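Local atomic coordinates of Lmo0181 protein (Listeria monocytogenes serovar 1/2a, PDB entry 5F7V), a protein that binds the cyclic alpha-glucan cycloalternan as the lipoprotein substrate-binding component of an ABC transporter, probably delivering it for uptake across the cell membrane. Residues A[147-153]-A[268-273]; A[156-160]-A[246-250]; A[160-164]-A[221-225]; A[174-178]-A[212-216]. All coordinates share one frame; numbering follows the deposited sequence. Where two conformers were deposited one is given.

Contact 1: residues A[147-153]-A[268-273]; sequences PTADWTW and QVEAGN
Trp153 N donates to Gly272 O at 2.9 Å, and at the other end of the contact the side-chain amide of Gln268 reaches the loop backbone, NE2 giving a hydrogen bond of 3.1 Å to Pro147 O. That second bond is fairly straight (160° at the hydrogen), yet the donor stands above the carbonyl plane of Pro147. The Gln268 chain bends at chi2 (54°), which folds the amide back over its own backbone: OE1 accepts from Val269 N at 2.9 Å while NE2 faces Pro147, fixing the amide's rotation. Between the two ends, three waters join the backbones. One donates to Thr148 O and Val269 O, the next to Ala149 O and Glu270 O, and the third donates to Trp151 O and accepts from Gly272 N. Thr148 OG1 receives Asp150 N in an ST turn, within a type I beta turn.

Packing includes the Trp153 ring. Asn273 CB sits 3.5 Å from the centroid of the six-membered ring, almost on its normal, a CH-pi contact, and the Asn273 amide lies stacked on the indole with the planes 9° apart. Asn189 takes Asn273 ND2 and Gln188 takes Trp153 NE1. Ala271 CB packs between the two ends, 3.3 Å from Trp151 O and 4.0 Å from Trp151 CB. Backbone bonds and bridging waters thus largely join two loops of the solute-binding-protein fold, one leading into helix 153-163 at the N-cap Thr152, the other following strand 265-268; they meet beside helix 179-187, and strand 119-135 packs against Pro147 and Glu270.

Contact 2: residues A[156-160]-A[246-250]; sequences EEAAA and AMLHT. With GLC (alpha-D-glucopyranose), chain B.
Glu156 and His249 form a His-carboxylate hydrogen bond that joins helix 153-163 to strand 245-251 in the mixed sheet of this periplasmic-binding-protein-like fold. In the conformer of Glu156 described here, His249 NE2 donates to Glu156 OE2 at 2.6 Å, with 163° at the hydrogen. The carboxylate oxygen uses its syn lone pair and lies close to the imidazole plane; carboxylate and ring are nearly coplanar, 9° apart, so the acid meets the ring at its edge. Glu156 gets there with CG anti to the backbone N (chi1 169°) and the chain extended beyond, pointing straight from the helix at the strand.

Alongside, Met247 runs past Glu156 in the opposite direction. Its chain bends at chi3, laying the terminal methyl against the helix: CE packs on two alanine side chains, 3.8 Å from Ala160 CB and 3.9 Å from Ala159 CB, and it also rests 3.6 Å from Glu156 O.

A second shell holds the polar pair in place. Thr173 OG1 bonds Glu156 OE2, and Glu270 OE2 bonds His249 ND1, so the buried imidazole lies between two carboxylates, a setting that would probably favour its protonated form. Trp151 packs on Glu156, Ala159 and Met247.

His249 and Met247 point to the helix, whereas the next residue along the strand, Thr250, belongs to the glycan pocket. A glucose unit of the bound cycloalternan lies beside it, with Thr250 OG1 3.7 Å from the sugar C1.

Contact 3: residues A[160-164]-A[221-225]; sequences AKKLT and DSKVA
The C-terminal end of helix 153-163 packs here against the loop that follows helix 206-220, a peripheral helix-to-loop contact within the solute-binding-protein fold. Val224 fills the junction. It points at the helix end and is met by Ala160, Lys161 and Thr164, without any hydrogen bond across the two segments.

The gamma branches of Val224 divide the work. CG2 lies 4.0 Å from the Ala160 methyl, CB, while CG1 lies against the aliphatic part of Lys161, 3.6 Å from its CG. Lys161, extended beyond CG, runs obliquely across Val224, and its CE comes 4.0 Å from Ser222 CB; the methylene groups thus cover this edge of the contact. Preceding Val224, Lys223 leaves the helical conformation with positive phi (55°), the turn that brings the valine round to the helix.

Thr164 crosses Val224 at about a right angle and combines packing with polar closure of the helix. With chi1 at -62°, its hydroxyl lies beside the backbone N and donates back to Ala160 O at 2.7 Å. Thr164 OG1 in turn accepts from Gly172 N, linking the helix end to strand 171-174. Val224 itself has a backbone bond to Thr173 of that strand. Held by these two bonds, Thr164 OG1 rests 3.4 Å from Val224 CB, while Thr164 CG2 turns to Lys223 O at 3.7 Å.

Contact 4: residues A[174-178]-A[212-216]; sequences SQPVT and LTHLT
Val177 packs against Leu215 as the loop after strand 171-174 passes over helix 206-220. Val177 points into the helix and spreads its two methyls over different residues. Its chi1 of -169° sets CG1 anti to the backbone N, where it lies 3.7 Å from Leu212 CD1 and 4.0 Å from Thr216 CG2; CG2, anti to the carbonyl carbon, meets Leu215 CB at 3.9 Å. Leu212 reaches back with chi1 at -179°, which carries its CD1 towards the loop although its first bond does not point there. Leu212 and Thr216, one helical turn apart, therefore share one methyl of the valine.

Leu215 slides past Val177 in the opposite direction and reaches toward Gln175 and Pro176. Its CD2 branch crosses the Gln175 side chain, 4.0 Å from Gln175 CG, and the CD1 branch approaches Pro176 O, a buried carbonyl with no polar partner in the model.

Pro176 turns away from the helix and touches a glucose of the bound glycan. Thr178 caps helix 179-187. Helices 361-376 and 382-397 pack on Leu212 and Thr216, while strand 245-251 flanks Ser174 and Gln175.

Overall arrangement
Contacts 2, 3 and 4 all nest within the chain loop closed by contact 1. Contacts 2 and 3 share Ala160 on helix 153-163, with centres about 8 Å apart, and Leu163 CD1 packs 3.8 Å from Ala246 CB. Contact 1 joins contact 2 through Glu270 OE2 and His249 ND1, 2.6 Å apart, and contact 4 through Trp153, whose ring stacks on His214. That histidine in turn ties contact 4 to contact 2, its ND1 lying 2.6 Å from Glu157 OE2. Thr250 of contact 2 and Pro176 of contact 4 both belong to the glycan pocket; the side chain of Trp153 in contact 1 is about 14 Å from a bound glucose.

Contact 1: residues A[147-153]-A[268-273]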
loop_
_atom_site.group_PDB
_atom_site.type_symbol
_atom_site.label_atom_id
_atom_site.label_comp_id
_atom_site.label_asym_id
_atom_site.label_seq_id
_atom_site.Cartn_x
_atom_site.Cartn_y
_atom_site.Cartn_z
ATOM N N PRO A 147 3.483 19.529 -10.542
ATOM C CA PRO A 147 4.509 18.996 -9.640
ATOM C C PRO A 147 5.774 18.510 -10.338
ATOM O O PRO A 147 5.676 17.882 -11.380
ATOM C CB PRO A 147 3.790 17.801 -9.019
ATOM C CG PRO A 147 2.325 18.136 -9.074
ATOM C CD PRO A 147 2.186 18.840 -10.408
ATOM N N THR A 148 6.917 18.718 -9.701
ATOM C CA THR A 148 8.190 18.225 -10.186
ATOM C C THR A 148 8.753 17.318 -9.110
ATOM O O THR A 148 8.398 17.346 -7.933
ATOM C CB THR A 148 9.222 19.333 -10.482
ATOM O OG1 THR A 148 9.815 19.732 -9.241
ATOM C CG2 THR A 148 8.585 20.520 -11.193
ATOM N N ALA A 149 9.723 16.521 -9.524
ATOM C CA ALA A 149 10.404 15.572 -8.683
ATOM C C ALA A 149 11.352 16.286 -7.717
ATOM O O ALA A 149 11.851 15.643 -6.787
ATOM C CB ALA A 149 11.192 14.580 -9.548
ATOM N N ASP A 150 11.583 17.575 -7.885
ATOM C CA ASP A 150 12.400 18.259 -6.879
ATOM C C ASP A 150 11.657 19.285 -6.077
ATOM O O ASP A 150 12.277 20.019 -5.311
ATOM C CB ASP A 150 13.672 18.749 -7.503
ATOM C CG ASP A 150 14.623 17.566 -7.740
ATOM O OD1 ASP A 150 15.173 16.795 -6.868
ATOM O OD2 ASP A 150 14.818 17.387 -8.935
ATOM N N TRP A 151 10.330 19.248 -6.161
ATOM C CA TRP A 151 9.564 19.959 -5.159
ATOM C C TRP A 151 9.913 19.476 -3.751
ATOM O O TRP A 151 10.189 18.302 -3.543
ATOM C CB TRP A 151 8.105 19.663 -5.418
ATOM C CG TRP A 151 7.376 20.576 -6.377
ATOM C CD1 TRP A 151 7.879 21.516 -7.214
ATOM C CD2 TRP A 151 5.947 20.636 -6.495
ATOM N NE1 TRP A 151 6.840 22.173 -7.847
ATOM C CE2 TRP A 151 5.658 21.642 -7.425
ATOM C CE3 TRP A 151 4.890 19.939 -5.883
ATOM C CZ2 TRP A 151 4.318 21.972 -7.751
ATOM C CZ3 TRP A 151 3.547 20.267 -6.241
ATOM C CH2 TRP A 151 3.334 21.265 -7.142
ATOM N N THR A 152 9.809 20.408 -2.810
ATOM C CA THR A 152 9.725 20.070 -1.402
ATOM C C THR A 152 8.318 20.384 -0.919
ATOM O O THR A 152 7.482 20.924 -1.656
ATOM C CB THR A 152 10.807 20.764 -0.548
ATOM O OG1 THR A 152 10.603 22.188 -0.558
ATOM C CG2 THR A 152 12.198 20.395 -1.011
ATOM N N TRP A 153 8.035 20.059 0.345
ATOM C CA TRP A 153 6.688 20.335 0.889
ATOM C C TRP A 153 6.223 21.741 0.602
ATOM O O TRP A 153 5.048 21.944 0.240
ATOM C CB TRP A 153 6.646 20.171 2.400
ATOM C CG TRP A 153 6.840 18.771 2.899
ATOM C CD1 TRP A 153 6.781 17.570 2.220
ATOM C CD2 TRP A 153 7.064 18.450 4.269
ATOM N NE1 TRP A 153 6.993 16.536 3.111
ATOM C CE2 TRP A 153 7.181 17.041 4.369
ATOM C CE3 TRP A 153 7.232 19.231 5.416
ATOM C CZ2 TRP A 153 7.421 16.407 5.600
ATOM C CZ3 TRP A 153 7.514 18.590 6.622
ATOM C CH2 TRP A 153 7.578 17.217 6.690
ATOM N N GLN A 268 3.615 12.214 -10.284
ATOM C CA GLN A 268 4.955 12.673 -9.929
ATOM C C GLN A 268 5.450 12.010 -8.657
ATOM O O GLN A 268 4.677 11.591 -7.826
ATOM C CB GLN A 268 4.963 14.211 -9.772
ATOM C CG GLN A 268 6.335 14.859 -9.627
ATOM C CD GLN A 268 7.249 14.474 -10.753
ATOM O OE1 GLN A 268 7.996 13.515 -10.660
ATOM N NE2 GLN A 268 7.192 15.247 -11.846
ATOM N N VAL A 269 6.771 11.901 -8.550
ATOM C CA VAL A 269 7.398 11.510 -7.276
ATOM C C VAL A 269 6.981 12.439 -6.173
ATOM O O VAL A 269 6.970 13.652 -6.372
ATOM C CB VAL A 269 8.930 11.530 -7.410
ATOM C CG1 VAL A 269 9.594 11.066 -6.105
ATOM C CG2 VAL A 269 9.422 10.686 -8.574
ATOM N N GLU A 270 6.593 11.895 -5.020
ATOM C CA GLU A 270 6.167 12.764 -3.914
ATOM C C GLU A 270 7.289 13.661 -3.388
ATOM O O GLU A 270 8.454 13.226 -3.299
ATOM C CB GLU A 270 5.629 11.925 -2.783
ATOM C CG GLU A 270 4.380 11.135 -3.139
ATOM C CD GLU A 270 3.853 10.522 -1.852
ATOM O OE1 GLU A 270 4.392 9.497 -1.422
ATOM O OE2 GLU A 270 2.883 11.035 -1.254
ATOM N N ALA A 271 6.902 14.858 -2.992
ATOM C CA ALA A 271 7.849 15.800 -2.377
ATOM C C ALA A 271 8.213 15.427 -0.945
ATOM O O ALA A 271 7.367 14.996 -0.185
ATOM C CB ALA A 271 7.246 17.195 -2.404
ATOM N N GLY A 272 9.460 15.630 -0.555
ATOM C CA GLY A 272 9.889 15.525 0.834
ATOM C C GLY A 272 10.257 16.872 1.386
ATOM O O GLY A 272 9.938 17.908 0.829
ATOM N N ASN A 273 10.959 16.832 2.500
ATOM C CA ASN A 273 11.419 18.053 3.164
ATOM C C ASN A 273 12.910 18.004 3.341
ATOM O O ASN A 273 13.616 18.508 2.452
ATOM C CB ASN A 273 10.652 18.364 4.443
ATOM C CG ASN A 273 10.773 19.833 4.816
ATOM O OD1 ASN A 273 10.778 20.708 3.939
ATOM N ND2 ASN A 273 10.881 20.128 6.077
HETATM O O HOH W 1 6.173 16.339 -6.198
HETATM O O HOH W 2 10.738 14.392 -4.310
HETATM O O HOH W 3 11.621 16.358 -2.362
#

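Contact 2: residues A[156-160]-A[246-250]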
loop_
_atom_site.group_PDB
_atom_site.type_symbol
_atom_site.label_atom_id
_atom_site.label_comp_id
_atom_site.label_asym_id
_atom_site.label_seq_id
_atom_site.Cartn_x
_atom_site.Cartn_y
_atom_site.Cartn_z
ATOM N N GLU A 156 4.548 22.117 -2.833
ATOM C CA GLU A 156 3.216 21.561 -2.920
ATOM C C GLU A 156 2.218 22.325 -2.062
ATOM O O GLU A 156 1.037 22.430 -2.433
ATOM C CB GLU A 156 3.236 20.099 -2.525
ATOM C CG GLU A 156 1.840 19.589 -2.365
ATOM C CD GLU A 156 1.833 18.090 -2.201
ATOM O OE1 GLU A 156 2.881 17.361 -2.306
ATOM O OE2 GLU A 156 0.686 17.693 -1.905
ATOM N N GLU A 157 2.639 22.871 -0.927
ATOM C CA GLU A 157 1.710 23.657 -0.138
ATOM C C GLU A 157 1.327 24.928 -0.873
ATOM O O GLU A 157 0.154 25.312 -0.842
ATOM C CB GLU A 157 2.332 24.010 1.212
ATOM C CG GLU A 157 2.506 22.818 2.175
ATOM C CD GLU A 157 3.357 23.079 3.411
ATOM O OE1 GLU A 157 3.625 24.261 3.678
ATOM O OE2 GLU A 157 3.711 22.166 4.223
ATOM N N ALA A 158 2.260 25.602 -1.502
ATOM C CA ALA A 158 1.946 26.830 -2.217
ATOM C C ALA A 158 1.038 26.529 -3.408
ATOM O O ALA A 158 0.035 27.234 -3.664
ATOM C CB ALA A 158 3.179 27.559 -2.692
ATOM N N ALA A 159 1.320 25.458 -4.146
ATOM C CA ALA A 159 0.490 25.018 -5.263
ATOM C C ALA A 159 -0.885 24.698 -4.768
ATOM O O ALA A 159 -1.863 25.152 -5.327
ATOM C CB ALA A 159 1.093 23.852 -5.990
ATOM N N ALA A 160 -0.976 23.930 -3.690
ATOM C CA ALA A 160 -2.267 23.544 -3.122
ATOM C C ALA A 160 -3.074 24.757 -2.710
ATOM O O ALA A 160 -4.294 24.777 -2.907
ATOM C CB ALA A 160 -2.085 22.635 -1.923
ATOM N N ALA A 246 -6.969 18.718 -6.663
ATOM C CA ALA A 246 -5.918 18.911 -7.655
ATOM C C ALA A 246 -4.760 17.936 -7.526
ATOM O O ALA A 246 -4.216 17.520 -8.549
ATOM C CB ALA A 246 -5.399 20.340 -7.589
ATOM N N MET A 247 -4.390 17.550 -6.303
ATOM C CA MET A 247 -3.238 16.648 -6.041
ATOM C C MET A 247 -3.699 15.613 -5.026
ATOM O O MET A 247 -4.180 15.961 -3.960
ATOM C CB MET A 247 -2.017 17.381 -5.477
ATOM C CG MET A 247 -1.337 18.286 -6.463
ATOM S SD MET A 247 0.013 19.215 -5.746
ATOM C CE MET A 247 -0.823 20.574 -4.902
ATOM N N LEU A 248 -3.547 14.337 -5.365
ATOM C CA LEU A 248 -3.967 13.243 -4.498
ATOM C C LEU A 248 -2.763 12.337 -4.243
ATOM O O LEU A 248 -2.204 11.786 -5.198
ATOM C CB LEU A 248 -5.094 12.465 -5.150
ATOM C CG LEU A 248 -5.603 11.254 -4.387
ATOM C CD1 LEU A 248 -6.251 11.654 -3.089
ATOM C CD2 LEU A 248 -6.590 10.517 -5.273
ATOM N N HIS A 249 -2.419 12.133 -2.974
ATOM C CA HIS A 249 -1.300 11.223 -2.631
ATOM C C HIS A 249 -1.877 9.835 -2.394
ATOM O O HIS A 249 -2.532 9.582 -1.386
ATOM C CB HIS A 249 -0.602 11.733 -1.358
ATOM C CG HIS A 249 0.070 13.041 -1.570
ATOM N ND1 HIS A 249 1.429 13.161 -1.658
ATOM C CD2 HIS A 249 -0.430 14.283 -1.737
ATOM C CE1 HIS A 249 1.750 14.423 -1.856
ATOM N NE2 HIS A 249 0.638 15.127 -1.919
ATOM N N THR A 250 -1.667 8.960 -3.365
ATOM C CA THR A 250 -2.282 7.637 -3.287
ATOM C C THR A 250 -1.505 6.657 -4.122
ATOM O O THR A 250 -0.529 6.994 -4.799
ATOM C CB THR A 250 -3.774 7.707 -3.670
ATOM O OG1 THR A 250 -4.417 6.526 -3.208
ATOM C CG2 THR A 250 -3.951 7.895 -5.149
HETATM C C1 GLC B . -5.400 4.632 -0.208
HETATM C C2 GLC B . -6.399 5.767 -0.074
HETATM C C3 GLC B . -7.773 5.281 0.312
HETATM C C4 GLC B . -8.222 4.127 -0.568
HETATM C C5 GLC B . -7.178 3.031 -0.578
HETATM C C6 GLC B . -7.579 2.016 -1.636
HETATM O O2 GLC B . -5.935 6.764 0.844
HETATM O O3 GLC B . -8.757 6.300 0.379
HETATM O O4 GLC B . -9.493 3.639 -0.152
HETATM O O5 GLC B . -5.933 3.566 -1.025
HETATM O O6 GLC B . -6.663 0.921 -1.743
#

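Contact 3: residues A[160-164]-A[221-225]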
loop_
_atom_site.group_PDB
_atom_site.type_symbol
_atom_site.label_atom_id
_atom_site.label_comp_id
_atom_site.label_asym_id
_atom_site.label_seq_id
_atom_site.Cartn_x
_atom_site.Cartn_y
_atom_site.Cartn_z
ATOM N N ALA A 160 -0.976 23.930 -3.690
ATOM C CA ALA A 160 -2.267 23.544 -3.122
ATOM C C ALA A 160 -3.074 24.757 -2.710
ATOM O O ALA A 160 -4.294 24.777 -2.907
ATOM C CB ALA A 160 -2.085 22.635 -1.923
ATOM N N LYS A 161 -2.444 25.773 -2.143
ATOM C CA LYS A 161 -3.159 26.976 -1.765
ATOM C C LYS A 161 -3.721 27.684 -2.994
ATOM O O LYS A 161 -4.902 28.089 -3.008
ATOM C CB LYS A 161 -2.242 27.897 -0.932
ATOM C CG LYS A 161 -1.975 27.374 0.476
ATOM C CD LYS A 161 -0.832 28.112 1.184
ATOM C CE LYS A 161 -0.504 27.427 2.485
ATOM N NZ LYS A 161 0.655 28.099 3.137
ATOM N N LYS A 162 -2.952 27.825 -4.063
ATOM C CA LYS A 162 -3.444 28.484 -5.261
ATOM C C LYS A 162 -4.500 27.667 -5.997
ATOM O O LYS A 162 -5.338 28.248 -6.647
ATOM C CB LYS A 162 -2.279 28.756 -6.215
ATOM C CG LYS A 162 -1.324 29.783 -5.630
ATOM C CD LYS A 162 -0.225 30.225 -6.601
ATOM C CE LYS A 162 0.800 29.146 -6.860
ATOM N NZ LYS A 162 1.874 29.551 -7.804
ATOM N N LEU A 163 -4.537 26.358 -5.777
ATOM C CA LEU A 163 -5.487 25.483 -6.441
ATOM C C LEU A 163 -6.751 25.275 -5.637
ATOM O O LEU A 163 -7.682 24.662 -6.152
ATOM C CB LEU A 163 -4.840 24.134 -6.767
ATOM C CG LEU A 163 -3.799 24.199 -7.893
ATOM C CD1 LEU A 163 -2.769 23.075 -7.795
ATOM C CD2 LEU A 163 -4.415 24.315 -9.249
ATOM N N THR A 164 -6.798 25.745 -4.410
ATOM C CA THR A 164 -8.040 25.624 -3.612
ATOM C C THR A 164 -9.009 26.712 -3.997
ATOM O O THR A 164 -8.637 27.876 -4.064
ATOM C CB THR A 164 -7.661 25.686 -2.127
ATOM O OG1 THR A 164 -6.804 24.561 -1.845
ATOM C CG2 THR A 164 -8.916 25.598 -1.270
ATOM N N ASP A 221 -6.047 24.452 8.968
ATOM C CA ASP A 221 -5.466 25.800 9.016
ATOM C C ASP A 221 -5.598 26.450 7.649
ATOM O O ASP A 221 -6.431 27.351 7.499
ATOM C CB ASP A 221 -4.009 25.737 9.494
ATOM C CG ASP A 221 -3.351 27.081 9.637
ATOM O OD1 ASP A 221 -4.073 28.071 9.725
ATOM O OD2 ASP A 221 -2.097 27.125 9.662
ATOM N N SER A 222 -4.835 25.988 6.661
ATOM C CA SER A 222 -4.932 26.542 5.316
ATOM C C SER A 222 -6.154 26.006 4.603
ATOM O O SER A 222 -6.585 26.604 3.600
ATOM C CB SER A 222 -3.676 26.223 4.516
ATOM O OG SER A 222 -3.513 24.813 4.434
ATOM N N LYS A 223 -6.725 24.884 5.053
ATOM C CA LYS A 223 -7.933 24.317 4.467
ATOM C C LYS A 223 -7.813 24.059 2.976
ATOM O O LYS A 223 -8.717 24.295 2.221
ATOM C CB LYS A 223 -9.157 25.177 4.825
ATOM C CG LYS A 223 -9.355 25.332 6.334
ATOM C CD LYS A 223 -10.701 25.953 6.672
ATOM C CE LYS A 223 -10.559 27.442 6.569
ATOM N NZ LYS A 223 -11.827 28.122 6.941
ATOM N N VAL A 224 -6.647 23.562 2.603
ATOM C CA VAL A 224 -6.366 23.168 1.219
ATOM C C VAL A 224 -6.620 21.689 0.937
ATOM O O VAL A 224 -6.493 21.258 -0.206
ATOM C CB VAL A 224 -4.934 23.511 0.804
ATOM C CG1 VAL A 224 -4.703 24.999 0.926
ATOM C CG2 VAL A 224 -3.898 22.741 1.604
ATOM N N ALA A 225 -7.008 20.930 1.963
ATOM C CA ALA A 225 -7.260 19.491 1.890
ATOM C C ALA A 225 -8.606 19.232 2.560
ATOM O O ALA A 225 -8.895 19.858 3.594
ATOM C CB ALA A 225 -6.146 18.733 2.561
#

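Contact 4: residues A[174-178]-A[212-216]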
loop_
_atom_site.group_PDB
_atom_site.type_symbol
_atom_site.label_atom_id
_atom_site.label_comp_id
_atom_site.label_asym_id
_atom_site.label_seq_id
_atom_site.Cartn_x
_atom_site.Cartn_y
_atom_site.Cartn_z
ATOM N N SER A 174 -4.865 16.317 -1.173
ATOM C CA SER A 174 -5.425 15.369 -0.223
ATOM C C SER A 174 -4.372 14.293 0.005
ATOM O O SER A 174 -3.771 13.759 -0.940
ATOM C CB SER A 174 -6.687 14.706 -0.767
ATOM O OG SER A 174 -7.208 13.830 0.242
ATOM N N GLN A 175 -4.188 13.957 1.265
ATOM C CA GLN A 175 -3.173 12.979 1.676
ATOM C C GLN A 175 -3.664 12.358 2.979
ATOM O O GLN A 175 -4.196 13.055 3.863
ATOM C CB GLN A 175 -1.856 13.690 1.916
ATOM C CG GLN A 175 -0.726 12.774 2.344
ATOM C CD GLN A 175 0.664 13.316 2.115
ATOM O OE1 GLN A 175 1.644 12.559 2.155
ATOM N NE2 GLN A 175 0.752 14.604 1.918
ATOM N N PRO A 176 -3.513 11.042 3.130
ATOM C CA PRO A 176 -3.961 10.432 4.394
ATOM C C PRO A 176 -3.142 10.936 5.588
ATOM O O PRO A 176 -1.955 11.185 5.507
ATOM C CB PRO A 176 -3.735 8.941 4.152
ATOM C CG PRO A 176 -3.774 8.793 2.654
ATOM C CD PRO A 176 -3.104 10.011 2.149
ATOM N N VAL A 177 -3.816 11.095 6.712
ATOM C CA VAL A 177 -3.172 11.405 7.986
ATOM C C VAL A 177 -3.361 10.183 8.882
ATOM O O VAL A 177 -4.237 10.154 9.730
ATOM C CB VAL A 177 -3.661 12.716 8.625
ATOM C CG1 VAL A 177 -2.744 13.080 9.777
ATOM C CG2 VAL A 177 -3.631 13.810 7.565
ATOM N N THR A 178 -2.531 9.182 8.627
ATOM C CA THR A 178 -2.638 7.856 9.203
ATOM C C THR A 178 -1.244 7.375 9.587
ATOM O O THR A 178 -0.252 7.936 9.131
ATOM C CB THR A 178 -3.226 6.849 8.190
ATOM O OG1 THR A 178 -2.290 6.779 7.094
ATOM C CG2 THR A 178 -4.620 7.231 7.751
ATOM N N LEU A 212 3.918 15.953 11.110
ATOM C CA LEU A 212 2.473 15.799 11.302
ATOM C C LEU A 212 1.734 17.101 11.162
ATOM O O LEU A 212 0.663 17.106 10.544
ATOM C CB LEU A 212 2.185 15.171 12.654
ATOM C CG LEU A 212 0.687 14.911 12.986
ATOM C CD1 LEU A 212 0.060 13.961 12.014
ATOM C CD2 LEU A 212 0.585 14.332 14.379
ATOM N N THR A 213 2.312 18.163 11.702
ATOM C CA THR A 213 1.719 19.483 11.566
ATOM C C THR A 213 1.626 19.907 10.111
ATOM O O THR A 213 0.609 20.534 9.703
ATOM C CB THR A 213 2.488 20.504 12.416
ATOM O OG1 THR A 213 2.503 20.035 13.769
ATOM C CG2 THR A 213 1.859 21.914 12.338
ATOM N N HIS A 214 2.600 19.550 9.289
ATOM C CA HIS A 214 2.542 19.819 7.864
ATOM C C HIS A 214 1.276 19.188 7.271
ATOM O O HIS A 214 0.586 19.824 6.469
ATOM C CB HIS A 214 3.859 19.339 7.240
ATOM C CG HIS A 214 3.731 18.810 5.849
ATOM N ND1 HIS A 214 3.564 19.570 4.695
ATOM C CD2 HIS A 214 3.823 17.521 5.456
ATOM C CE1 HIS A 214 3.523 18.744 3.668
ATOM N NE2 HIS A 214 3.685 17.518 4.101
ATOM N N LEU A 215 0.977 17.939 7.623
ATOM C CA LEU A 215 -0.254 17.269 7.152
ATOM C C LEU A 215 -1.521 17.878 7.756
ATOM O O LEU A 215 -2.480 18.189 7.037
ATOM C CB LEU A 215 -0.245 15.777 7.450
ATOM C CG LEU A 215 0.904 15.004 6.779
ATOM C CD1 LEU A 215 0.880 13.578 7.289
ATOM C CD2 LEU A 215 0.843 15.071 5.268
ATOM N N THR A 216 -1.562 18.061 9.077
ATOM C CA THR A 216 -2.840 18.455 9.685
ATOM C C THR A 216 -3.183 19.900 9.394
ATOM O O THR A 216 -4.380 20.205 9.242
ATOM C CB THR A 216 -2.860 18.156 11.183
ATOM O OG1 THR A 216 -1.841 18.896 11.839
ATOM C CG2 THR A 216 -2.661 16.676 11.482
#